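Local coordinates for protein P-granule scaffold (Caenorhabditis japonica, PDB 5W4A) that serves as a scaffold of germ-line P granules in nematodes and probably binds RNA, contributing to granule assembly and mRNA repression, at residues C[1-4]-C[5-9]; C[97-101]-C[102-106]; C[161-165]-C[166-170]; C[196-199]-C[200-203]. One frame throughout, in Å; residues are numbered along the deposited sequence.

Contact 1. Residues C[1-4]-C[5-9]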
loop_
_atom_site.group_PDB
_atom_site.type_symbol
_atom_site.label_atom_id
_atom_site.label_comp_id
_atom_site.label_asym_id
_atom_site.label_seq_id
_atom_site.Cartn_x
_atom_site.Cartn_y
_atom_site.Cartn_z
HETATM N N MSE C 1 14.451 8.650 -20.234
HETATM C CA MSE C 1 13.544 9.552 -21.001
HETATM C C MSE C 1 13.797 11.023 -20.650
HETATM O O MSE C 1 14.239 11.334 -19.553
HETATM C CB MSE C 1 12.091 9.167 -20.732
HETATM C CG MSE C 1 11.830 7.683 -21.004
HETATM SE SE MSE C 1 9.972 7.132 -20.783
HETATM C CE MSE C 1 9.852 7.091 -18.835
ATOM N N ASP C 2 13.532 11.933 -21.589
ATOM C CA ASP C 2 13.804 13.356 -21.375
ATOM C C ASP C 2 12.719 13.991 -20.497
ATOM O O ASP C 2 11.992 14.897 -20.901
ATOM C CB ASP C 2 13.927 14.076 -22.714
ATOM C CG ASP C 2 12.709 13.870 -23.609
ATOM O OD1 ASP C 2 12.063 12.798 -23.512
ATOM O OD2 ASP C 2 12.403 14.781 -24.412
ATOM N N THR C 3 12.630 13.496 -19.262
ATOM C CA THR C 3 11.660 13.996 -18.297
ATOM C C THR C 3 12.195 13.765 -16.893
ATOM O O THR C 3 12.983 12.846 -16.657
ATOM C CB THR C 3 10.291 13.313 -18.438
ATOM O OG1 THR C 3 9.371 13.872 -17.490
ATOM C CG2 THR C 3 10.401 11.797 -18.198
ATOM N N ASN C 4 11.754 14.601 -15.964
ATOM C CA ASN C 4 12.115 14.426 -14.568
ATOM C C ASN C 4 11.111 13.559 -13.811
ATOM O O ASN C 4 11.321 13.292 -12.624
ATOM C CB ASN C 4 12.257 15.799 -13.885
ATOM C CG ASN C 4 10.921 16.521 -13.713
ATOM O OD1 ASN C 4 9.994 16.337 -14.501
ATOM N ND2 ASN C 4 10.826 17.352 -12.680
ATOM N N LYS C 5 10.036 13.098 -14.457
ATOM C CA LYS C 5 8.938 12.457 -13.744
ATOM C C LYS C 5 9.243 10.979 -13.558
ATOM O O LYS C 5 9.845 10.345 -14.425
ATOM C CB LYS C 5 7.630 12.638 -14.523
ATOM C CG LYS C 5 6.384 12.135 -13.823
ATOM C CD LYS C 5 5.130 12.679 -14.506
ATOM C CE LYS C 5 4.048 11.625 -14.612
ATOM N NZ LYS C 5 2.791 12.191 -15.162
ATOM N N ARG C 6 8.857 10.436 -12.396
ATOM C CA ARG C 6 8.971 8.996 -12.177
ATOM C C ARG C 6 7.860 8.304 -12.955
ATOM O O ARG C 6 6.679 8.570 -12.708
ATOM C CB ARG C 6 8.850 8.662 -10.691
ATOM C CG ARG C 6 10.034 9.142 -9.837
ATOM C CD ARG C 6 9.928 8.647 -8.409
ATOM N NE ARG C 6 11.205 8.892 -7.725
ATOM C CZ ARG C 6 11.554 10.048 -7.156
ATOM N NH1 ARG C 6 10.725 11.074 -7.095
ATOM N NH2 ARG C 6 12.762 10.171 -6.609
ATOM N N GLU C 7 8.227 7.451 -13.911
ATOM C CA GLU C 7 7.262 6.784 -14.773
ATOM C C GLU C 7 7.526 5.291 -14.847
ATOM O O GLU C 7 8.652 4.869 -15.133
ATOM C CB GLU C 7 7.308 7.409 -16.179
ATOM C CG GLU C 7 6.942 8.909 -16.134
ATOM C CD GLU C 7 7.120 9.633 -17.467
ATOM O OE1 GLU C 7 8.190 9.492 -18.107
ATOM O OE2 GLU C 7 6.181 10.352 -17.863
ATOM N N ILE C 8 6.464 4.504 -14.656
ATOM C CA ILE C 8 6.503 3.064 -14.890
ATOM C C ILE C 8 6.498 2.843 -16.397
ATOM O O ILE C 8 5.789 3.546 -17.140
ATOM C CB ILE C 8 5.312 2.369 -14.219
ATOM C CG1 ILE C 8 5.445 2.528 -12.692
ATOM C CG2 ILE C 8 5.221 0.892 -14.623
ATOM C CD1 ILE C 8 4.236 2.100 -11.906
ATOM N N VAL C 9 7.280 1.873 -16.846
ATOM C CA VAL C 9 7.317 1.474 -18.250
ATOM C C VAL C 9 7.150 -0.046 -18.317
ATOM O O VAL C 9 7.265 -0.767 -17.325
ATOM C CB VAL C 9 8.605 1.928 -18.949
ATOM C CG1 VAL C 9 8.752 3.445 -18.869
ATOM C CG2 VAL C 9 9.819 1.265 -18.333
HETATM O O HOH W 1 12.822 10.701 -14.462
#
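Thr3 and Glu7 approach each other from opposite directions, and the methyl CG2 of Thr3 meets Glu7 OE1 at 3.2 Å. Met1, present as selenomethionine, crosses Glu7 at a slant. Its chain bends at the selenium and brings CE to the same OE1, at an unusually short and therefore doubtful 3.0 Å, which places one carboxylate oxygen against two methyl groups. The selenomethionine CE also rests on Val9 CG1 at 3.8 Å. The other branch of Thr3 is turned along the chain: with OG1 opposite the threonine N (chi1 -178°), the hydroxyl reaches the amide of Lys5 and accepts a fairly straight hydrogen bond, Lys5 N to Thr3 OG1 3.2 Å. Water 1 bridges this bend through the backbone, donating to Thr3 O and to Lys5 O. With an alanine here, the Lys5 amide would probably be left without its acceptor and Glu7 OE1 without one of its two methyl neighbours. Arg6 points away, to salt bridges with Asp79 and Asp107, while the amino terminus bonds to Asp70. An inverse gamma turn centred on Asp2 is thus followed by an ST turn at Thr3, a compact lead-in to the two-stranded antiparallel hairpin that starts at Val9.

Contact 2. Residues C[97-101]-C[102-106]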
loop_
_atom_site.group_PDB
_atom_site.type_symbol
_atom_site.label_atom_id
_atom_site.label_comp_id
_atom_site.label_asym_id
_atom_site.label_seq_id
_atom_site.Cartn_x
_atom_site.Cartn_y
_atom_site.Cartn_z
ATOM N N GLN C 97 26.919 14.469 -8.898
ATOM C CA GLN C 97 27.881 15.524 -9.224
ATOM C C GLN C 97 27.876 15.832 -10.721
ATOM O O GLN C 97 27.898 17.006 -11.122
ATOM C CB GLN C 97 29.280 15.115 -8.757
ATOM C CG GLN C 97 30.397 16.051 -9.227
ATOM C CD GLN C 97 31.765 15.533 -8.855
ATOM O OE1 GLN C 97 31.918 14.793 -7.882
ATOM N NE2 GLN C 97 32.770 15.905 -9.637
ATOM N N ASP C 98 27.833 14.788 -11.560
ATOM C CA ASP C 98 27.785 14.941 -13.015
ATOM C C ASP C 98 26.585 15.762 -13.469
ATOM O O ASP C 98 26.650 16.468 -14.483
ATOM C CB ASP C 98 27.704 13.562 -13.675
ATOM C CG ASP C 98 28.951 13.174 -14.426
ATOM O OD1 ASP C 98 29.925 13.956 -14.460
ATOM O OD2 ASP C 98 28.931 12.058 -14.992
ATOM N N LEU C 99 25.447 15.611 -12.791
ATOM C CA LEU C 99 24.235 16.282 -13.237
ATOM C C LEU C 99 24.287 17.785 -12.978
ATOM O O LEU C 99 23.593 18.544 -13.670
ATOM C CB LEU C 99 23.010 15.677 -12.541
ATOM C CG LEU C 99 22.564 14.264 -12.910
ATOM C CD1 LEU C 99 21.436 13.873 -11.998
ATOM C CD2 LEU C 99 22.101 14.179 -14.361
ATOM N N ALA C 100 25.081 18.215 -12.010
ATOM C CA ALA C 100 25.010 19.597 -11.554
ATOM C C ALA C 100 25.385 20.574 -12.662
ATOM O O ALA C 100 24.875 21.699 -12.691
ATOM C CB ALA C 100 25.926 19.797 -10.353
ATOM N N ARG C 101 26.310 20.179 -13.545
ATOM C CA ARG C 101 26.741 21.050 -14.634
ATOM C C ARG C 101 25.582 21.400 -15.552
ATOM O O ARG C 101 25.612 22.434 -16.244
ATOM C CB ARG C 101 27.845 20.360 -15.448
ATOM C CG ARG C 101 28.937 19.709 -14.615
ATOM C CD ARG C 101 30.043 19.105 -15.485
ATOM N NE ARG C 101 29.680 17.798 -16.040
ATOM C CZ ARG C 101 29.423 17.554 -17.324
ATOM N NH1 ARG C 101 29.478 18.520 -18.234
ATOM N NH2 ARG C 101 29.112 16.325 -17.706
ATOM N N PHE C 102 24.579 20.535 -15.598
ATOM C CA PHE C 102 23.391 20.699 -16.413
ATOM C C PHE C 102 22.237 21.306 -15.636
ATOM O O PHE C 102 21.110 21.302 -16.134
ATOM C CB PHE C 102 22.968 19.339 -16.978
ATOM C CG PHE C 102 24.056 18.660 -17.760
ATOM C CD1 PHE C 102 24.299 19.014 -19.076
ATOM C CD2 PHE C 102 24.849 17.687 -17.174
ATOM C CE1 PHE C 102 25.312 18.399 -19.797
ATOM C CE2 PHE C 102 25.865 17.072 -17.886
ATOM C CZ PHE C 102 26.093 17.430 -19.200
ATOM N N ASN C 103 22.496 21.791 -14.419
ATOM C CA ASN C 103 21.459 22.312 -13.521
ATOM C C ASN C 103 20.438 21.253 -13.129
ATOM O O ASN C 103 19.282 21.556 -12.815
ATOM C CB ASN C 103 20.759 23.538 -14.133
ATOM C CG ASN C 103 21.684 24.704 -14.279
ATOM O OD1 ASN C 103 22.002 25.124 -15.409
ATOM N ND2 ASN C 103 22.166 25.245 -13.147
ATOM N N LEU C 104 20.846 19.983 -13.110
ATOM C CA LEU C 104 19.989 18.884 -12.700
ATOM C C LEU C 104 20.507 18.280 -11.401
ATOM O O LEU C 104 21.704 18.325 -11.108
ATOM C CB LEU C 104 19.921 17.784 -13.779
ATOM C CG LEU C 104 19.327 18.212 -15.118
ATOM C CD1 LEU C 104 19.515 17.087 -16.125
ATOM C CD2 LEU C 104 17.868 18.542 -14.962
ATOM N N THR C 105 19.596 17.704 -10.627
ATOM C CA THR C 105 19.984 17.003 -9.412
ATOM C C THR C 105 18.905 15.998 -9.031
ATOM O O THR C 105 17.751 16.084 -9.458
ATOM C CB THR C 105 20.246 17.986 -8.256
ATOM O OG1 THR C 105 21.060 17.350 -7.264
ATOM C CG2 THR C 105 18.945 18.476 -7.640
ATOM N N HIS C 106 19.304 15.038 -8.213
ATOM C CA HIS C 106 18.338 14.099 -7.669
ATOM C C HIS C 106 17.510 14.777 -6.581
ATOM O O HIS C 106 18.047 15.539 -5.758
ATOM C CB HIS C 106 19.066 12.878 -7.130
ATOM C CG HIS C 106 18.148 11.737 -6.854
ATOM N ND1 HIS C 106 17.452 11.613 -5.672
ATOM C CD2 HIS C 106 17.792 10.680 -7.622
ATOM C CE1 HIS C 106 16.694 10.532 -5.730
ATOM N NE2 HIS C 106 16.895 9.943 -6.897
#
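Arg101 and Phe102 both set CG opposite their own carbonyl carbon (chi1 -46° and -56°), which, with the arginine bent at chi3, lays the two side chains side by side in the same direction. Phe102 CE2 lies over one face of the guanidinium, toward its rim, with Arg101 NH2 to Phe102 CE2 at 3.3 Å. The planes are 64° apart, so this is no parallel stack. Two carbonyl oxygens, Asp98 O and Leu99 O, border the ring at its edge; Asp98 O is 3.5 Å from Phe102 CD2. Leu99 O is gripped by two amides from opposite faces of its carbonyl plane, Phe102 N at 2.9 Å and Leu104 N at 3.2 Å. Asn103 N bonds to Ala100 O at 2.9 Å, closing a type I turn. Asn103 itself takes a positive phi, which swings the chain back and lets Leu104 CB pack on Leu99 CB at 3.9 Å. Leu99 continues inward to Leu75 and Met78 of helix 71-84. Farther along, His106 bonds to Asp79. The paired backbone bonds, the positive-phi C-prime residue and the leucine contact across them make a Schellman motif, which terminates helix 89-100.

Contact 3. Residues C[161-165]-C[166-170]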
loop_
_atom_site.group_PDB
_atom_site.type_symbol
_atom_site.label_atom_id
_atom_site.label_comp_id
_atom_site.label_asym_id
_atom_site.label_seq_id
_atom_site.Cartn_x
_atom_site.Cartn_y
_atom_site.Cartn_z
ATOM N N SER C 161 8.008 -4.739 -0.675
ATOM C CA SER C 161 6.848 -5.527 -1.065
ATOM C C SER C 161 5.687 -4.636 -1.492
ATOM O O SER C 161 4.842 -5.071 -2.279
ATOM C CB SER C 161 6.398 -6.431 0.087
ATOM O OG SER C 161 7.294 -7.534 0.287
ATOM N N GLU C 162 5.652 -3.385 -1.010
ATOM C CA GLU C 162 4.586 -2.469 -1.414
ATOM C C GLU C 162 4.628 -2.191 -2.914
ATOM O O GLU C 162 3.612 -1.771 -3.485
ATOM C CB GLU C 162 4.688 -1.143 -0.631
ATOM C CG GLU C 162 4.385 -1.279 0.860
ATOM C CD GLU C 162 2.948 -1.639 1.134
ATOM O OE1 GLU C 162 2.035 -1.073 0.471
ATOM O OE2 GLU C 162 2.739 -2.555 1.957
ATOM N N LEU C 163 5.766 -2.464 -3.579
ATOM C CA LEU C 163 5.808 -2.326 -5.044
ATOM C C LEU C 163 4.765 -3.203 -5.725
ATOM O O LEU C 163 4.268 -2.856 -6.800
ATOM C CB LEU C 163 7.214 -2.667 -5.562
ATOM C CG LEU C 163 8.253 -1.641 -5.178
ATOM C CD1 LEU C 163 9.661 -2.212 -5.423
ATOM C CD2 LEU C 163 8.072 -0.304 -5.946
ATOM N N CYS C 164 4.423 -4.353 -5.123
ATOM C CA CYS C 164 3.434 -5.248 -5.696
ATOM C C CYS C 164 2.064 -4.589 -5.772
ATOM O O CYS C 164 1.274 -4.959 -6.632
ATOM C CB CYS C 164 3.364 -6.540 -4.895
ATOM S SG CYS C 164 4.960 -7.430 -4.860
ATOM N N GLY C 165 1.805 -3.566 -4.942
ATOM C CA GLY C 165 0.553 -2.834 -5.014
ATOM C C GLY C 165 0.434 -1.930 -6.216
ATOM O O GLY C 165 -0.669 -1.442 -6.492
ATOM N N LEU C 166 1.557 -1.639 -6.886
ATOM C CA LEU C 166 1.602 -0.946 -8.172
ATOM C C LEU C 166 1.850 -1.904 -9.338
ATOM O O LEU C 166 2.188 -1.470 -10.450
ATOM C CB LEU C 166 2.688 0.131 -8.130
ATOM C CG LEU C 166 2.566 1.191 -7.035
ATOM C CD1 LEU C 166 3.825 2.039 -6.933
ATOM C CD2 LEU C 166 1.365 2.056 -7.360
ATOM N N ASP C 167 1.663 -3.204 -9.109
ATOM C CA ASP C 167 1.976 -4.244 -10.075
ATOM C C ASP C 167 3.423 -4.132 -10.544
ATOM O O ASP C 167 3.752 -4.423 -11.699
ATOM C CB ASP C 167 0.987 -4.231 -11.243
ATOM C CG ASP C 167 -0.401 -4.735 -10.842
ATOM O OD1 ASP C 167 -0.581 -5.232 -9.707
ATOM O OD2 ASP C 167 -1.327 -4.638 -11.685
ATOM N N LEU C 168 4.310 -3.763 -9.609
ATOM C CA LEU C 168 5.758 -3.762 -9.805
ATOM C C LEU C 168 6.400 -4.974 -9.132
ATOM O O LEU C 168 7.532 -4.912 -8.631
ATOM C CB LEU C 168 6.352 -2.439 -9.303
ATOM C CG LEU C 168 5.953 -1.212 -10.130
ATOM C CD1 LEU C 168 6.447 0.054 -9.478
ATOM C CD2 LEU C 168 6.453 -1.335 -11.583
ATOM N N ASP C 169 5.705 -6.116 -9.196
ATOM C CA ASP C 169 6.242 -7.380 -8.698
ATOM C C ASP C 169 7.617 -7.703 -9.269
ATOM O O ASP C 169 8.462 -8.244 -8.547
ATOM C CB ASP C 169 5.242 -8.507 -8.994
ATOM C CG ASP C 169 3.843 -8.143 -8.546
ATOM O OD1 ASP C 169 3.200 -7.307 -9.242
ATOM O OD2 ASP C 169 3.434 -8.652 -7.474
ATOM N N PHE C 170 7.870 -7.393 -10.549
ATOM C CA PHE C 170 9.197 -7.622 -11.103
ATOM C C PHE C 170 10.273 -6.903 -10.293
ATOM O O PHE C 170 11.325 -7.474 -9.985
ATOM C CB PHE C 170 9.234 -7.159 -12.567
ATOM C CG PHE C 170 10.585 -7.206 -13.196
ATOM C CD1 PHE C 170 11.218 -8.440 -13.391
ATOM C CD2 PHE C 170 11.239 -6.050 -13.601
ATOM C CE1 PHE C 170 12.444 -8.506 -14.024
ATOM C CE2 PHE C 170 12.481 -6.126 -14.247
ATOM C CZ PHE C 170 13.072 -7.353 -14.435
#
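Glu162 meets Leu166 through backbone alone, while its carboxylate leaves for a salt bridge with Lys131 of the second subunit. Leu163 is central to the turn. Its carbonyl oxygen accepts two amides from opposite faces of its plane, Leu166 N and Leu168 N, each 3.0 Å from Leu163 O. Beside these bonds the leucine side chains slant across each other, with Leu163 CB to Leu168 CB at 3.8 Å and Leu163 CD2 to Leu168 CD1 at 3.9 Å. Cys164 takes the next amide, Asp167 N to Cys164 O 3.1 Å, from well above the carbonyl plane. Its sulfur, set opposite the cysteine carbonyl carbon (chi1 -60°), stands 3.3 Å from Asp169 OD2; that oxygen is held by Asn196, and Asp169 OD1 pairs with Lys134 of the second subunit. Gly165 has no side chain, and a CB there would be crowded by Glu162 O. The chain then reverses at Asp167, whose phi is positive, in the bonding pattern of a Schellman motif, and Leu168 takes the N-cap position of the following helix. The turn thus links helix 153-160 to helix 169-179: Leu163 and Leu166 lie on Ile143 of helix 136-148, Leu168 on Ile8 and on Arg15 of strand 14-16, and Cys164 on Ile193 of helix 187-201 and Leu132 of the second subunit.

Contact 4. Residues C[196-199]-C[200-203]; sequences NFLN and RLDQ
Leu201 lies over one face of the Phe197 ring, and this is the tight half of the contact. Leu201 CG lies 4.0 Å from the centroid of the Phe197 ring, 24° off the normal, a CH-pi contact displaced toward the rim carrying CZ; Leu201 CD1 reaches Phe197 CE2 at 3.7 Å. The ring gets there because Phe197 CG stands opposite its own N (chi1 176°), which leans the side chain toward the next turn. The backbone adds two good hydrogen bonds: Leu201 N to Phe197 O, in the carbonyl plane at 3.0 Å, and Asp202 N to Leu198 O, almost head-on at 2.7 Å. The bond from Arg200 N to Phe197 O is weak. Phe197 is buried, its ring also meeting Phe170 and Ile212, so an alanine here would probably open a gap beside Leu201 and leave that side chain without the face it rests on.

The opposite flank is polar and wet. Asn199 is modelled in two conformers, but its backbone joins a neighbour through solvent: water 3 links Asn199 O, at 2.7 Å, to Gln203 NE2, at 3.0 Å, while water 2 lies 2.7 Å from Asp202 OD2. Asp202 OD1 forms a salt bridge with Arg213 of helix 206-213, and Arg200 reaches Glu10. A buried aromatic-leucine pair four residues apart, backed by i to i+4 bonds and faced by hydrated polar groups, marks an amphipathic last turn of helix 187-201.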
loop_
_atom_site.group_PDB
_atom_site.type_symbol
_atom_site.label_atom_id
_atom_site.label_comp_id
_atom_site.label_asym_id
_atom_site.label_seq_id
_atom_site.Cartn_x
_atom_site.Cartn_y
_atom_site.Cartn_z
ATOM N N ASN C 196 3.390 -13.913 -8.873
ATOM C CA ASN C 196 2.755 -12.767 -9.524
ATOM C C ASN C 196 3.506 -12.363 -10.794
ATOM O O ASN C 196 2.900 -12.101 -11.835
ATOM C CB ASN C 196 2.693 -11.564 -8.586
ATOM C CG ASN C 196 1.690 -11.743 -7.470
ATOM O OD1 ASN C 196 0.879 -12.696 -7.441
ATOM N ND2 ASN C 196 1.744 -10.810 -6.516
ATOM N N PHE C 197 4.832 -12.302 -10.710
ATOM C CA PHE C 197 5.635 -11.976 -11.886
ATOM C C PHE C 197 5.524 -13.071 -12.948
ATOM O O PHE C 197 5.283 -12.766 -14.133
ATOM C CB PHE C 197 7.092 -11.759 -11.477
ATOM C CG PHE C 197 8.001 -11.503 -12.640
ATOM C CD1 PHE C 197 7.636 -10.605 -13.626
ATOM C CD2 PHE C 197 9.227 -12.115 -12.718
ATOM C CE1 PHE C 197 8.470 -10.366 -14.741
ATOM C CE2 PHE C 197 10.075 -11.850 -13.820
ATOM C CZ PHE C 197 9.681 -10.971 -14.802
ATOM N N LEU C 198 5.674 -14.340 -12.541
ATOM C CA LEU C 198 5.534 -15.456 -13.490
ATOM C C LEU C 198 4.165 -15.440 -14.185
ATOM O O LEU C 198 4.054 -15.806 -15.374
ATOM C CB LEU C 198 5.777 -16.794 -12.774
ATOM C CG LEU C 198 7.200 -17.108 -12.319
ATOM C CD1 LEU C 198 7.313 -18.266 -11.359
ATOM C CD2 LEU C 198 8.068 -17.416 -13.577
ATOM N N ASN C 199 3.107 -15.011 -13.494
ATOM C CA ASN C 199 1.791 -14.975 -14.122
ATOM C C ASN C 199 1.777 -14.039 -15.324
ATOM O O ASN C 199 1.090 -14.307 -16.317
ATOM C CB ASN C 199 0.728 -14.573 -13.091
ATOM C CG ASN C 199 -0.647 -14.397 -13.707
ATOM O OD1 ASN C 199 -1.279 -15.365 -14.127
ATOM N ND2 ASN C 199 -1.115 -13.161 -13.764
ATOM N N ARG C 200 2.522 -12.938 -15.261
ATOM C CA ARG C 200 2.637 -12.076 -16.417
ATOM C C ARG C 200 3.568 -12.701 -17.449
ATOM O O ARG C 200 3.272 -12.673 -18.648
ATOM C CB ARG C 200 3.151 -10.692 -16.025
ATOM C CG ARG C 200 2.227 -9.875 -15.120
ATOM C CD ARG C 200 0.950 -9.348 -15.849
ATOM N NE ARG C 200 1.187 -8.732 -17.162
ATOM C CZ ARG C 200 1.469 -7.441 -17.382
ATOM N NH1 ARG C 200 1.586 -6.557 -16.382
ATOM N NH2 ARG C 200 1.636 -7.019 -18.629
ATOM N N LEU C 201 4.685 -13.273 -17.010
ATOM C CA LEU C 201 5.646 -13.846 -17.953
ATOM C C LEU C 201 5.072 -15.016 -18.715
ATOM O O LEU C 201 5.418 -15.237 -19.883
ATOM C CB LEU C 201 6.883 -14.345 -17.225
ATOM C CG LEU C 201 8.011 -13.404 -16.915
ATOM C CD1 LEU C 201 9.163 -14.282 -16.427
ATOM C CD2 LEU C 201 8.430 -12.571 -18.122
ATOM N N ASP C 202 4.271 -15.839 -18.051
ATOM C CA ASP C 202 3.737 -17.000 -18.741
ATOM C C ASP C 202 3.014 -16.607 -20.030
ATOM O O ASP C 202 2.914 -17.436 -20.939
ATOM C CB ASP C 202 2.815 -17.777 -17.811
ATOM C CG ASP C 202 3.574 -18.604 -16.782
ATOM O OD1 ASP C 202 4.735 -19.024 -17.019
ATOM O OD2 ASP C 202 2.971 -18.867 -15.719
ATOM N N GLN C 203 2.541 -15.360 -20.153
ATOM C CA GLN C 203 1.811 -14.920 -21.347
ATOM C C GLN C 203 2.678 -14.283 -22.429
ATOM O O GLN C 203 2.195 -14.109 -23.558
ATOM C CB GLN C 203 0.718 -13.930 -20.951
ATOM C CG GLN C 203 -0.292 -14.528 -20.015
ATOM C CD GLN C 203 -1.017 -15.744 -20.626
ATOM O OE1 GLN C 203 -1.271 -15.793 -21.838
ATOM N NE2 GLN C 203 -1.345 -16.730 -19.785
HETATM O O HOH W 2 0.430 -18.140 -15.160
HETATM O O HOH W 3 -0.590 -16.374 -16.946
#

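Along the chain the four contacts follow in series, each closing before the next begins. Contact 1 precedes the small hairpin, contact 2 ends helix 89-100, contact 3 joins helix 153-160 to helix 169-179, and contact 4 closes helix 187-201. Contacts 3 and 4 are neighbours, their centres about 13 Å apart, touching where Asp169 and Phe170 meet Asn196 and Phe197. Contact 1 is intermediate: Arg6 packs on His106 of contact 2, and Ile8 on Leu168 of contact 3. Contacts 2 and 4 lie about 38 Å apart between centres. The N-terminal segment thus connects distant parts of a largely helical domain, while contacts 3 and 4 also face the second subunit.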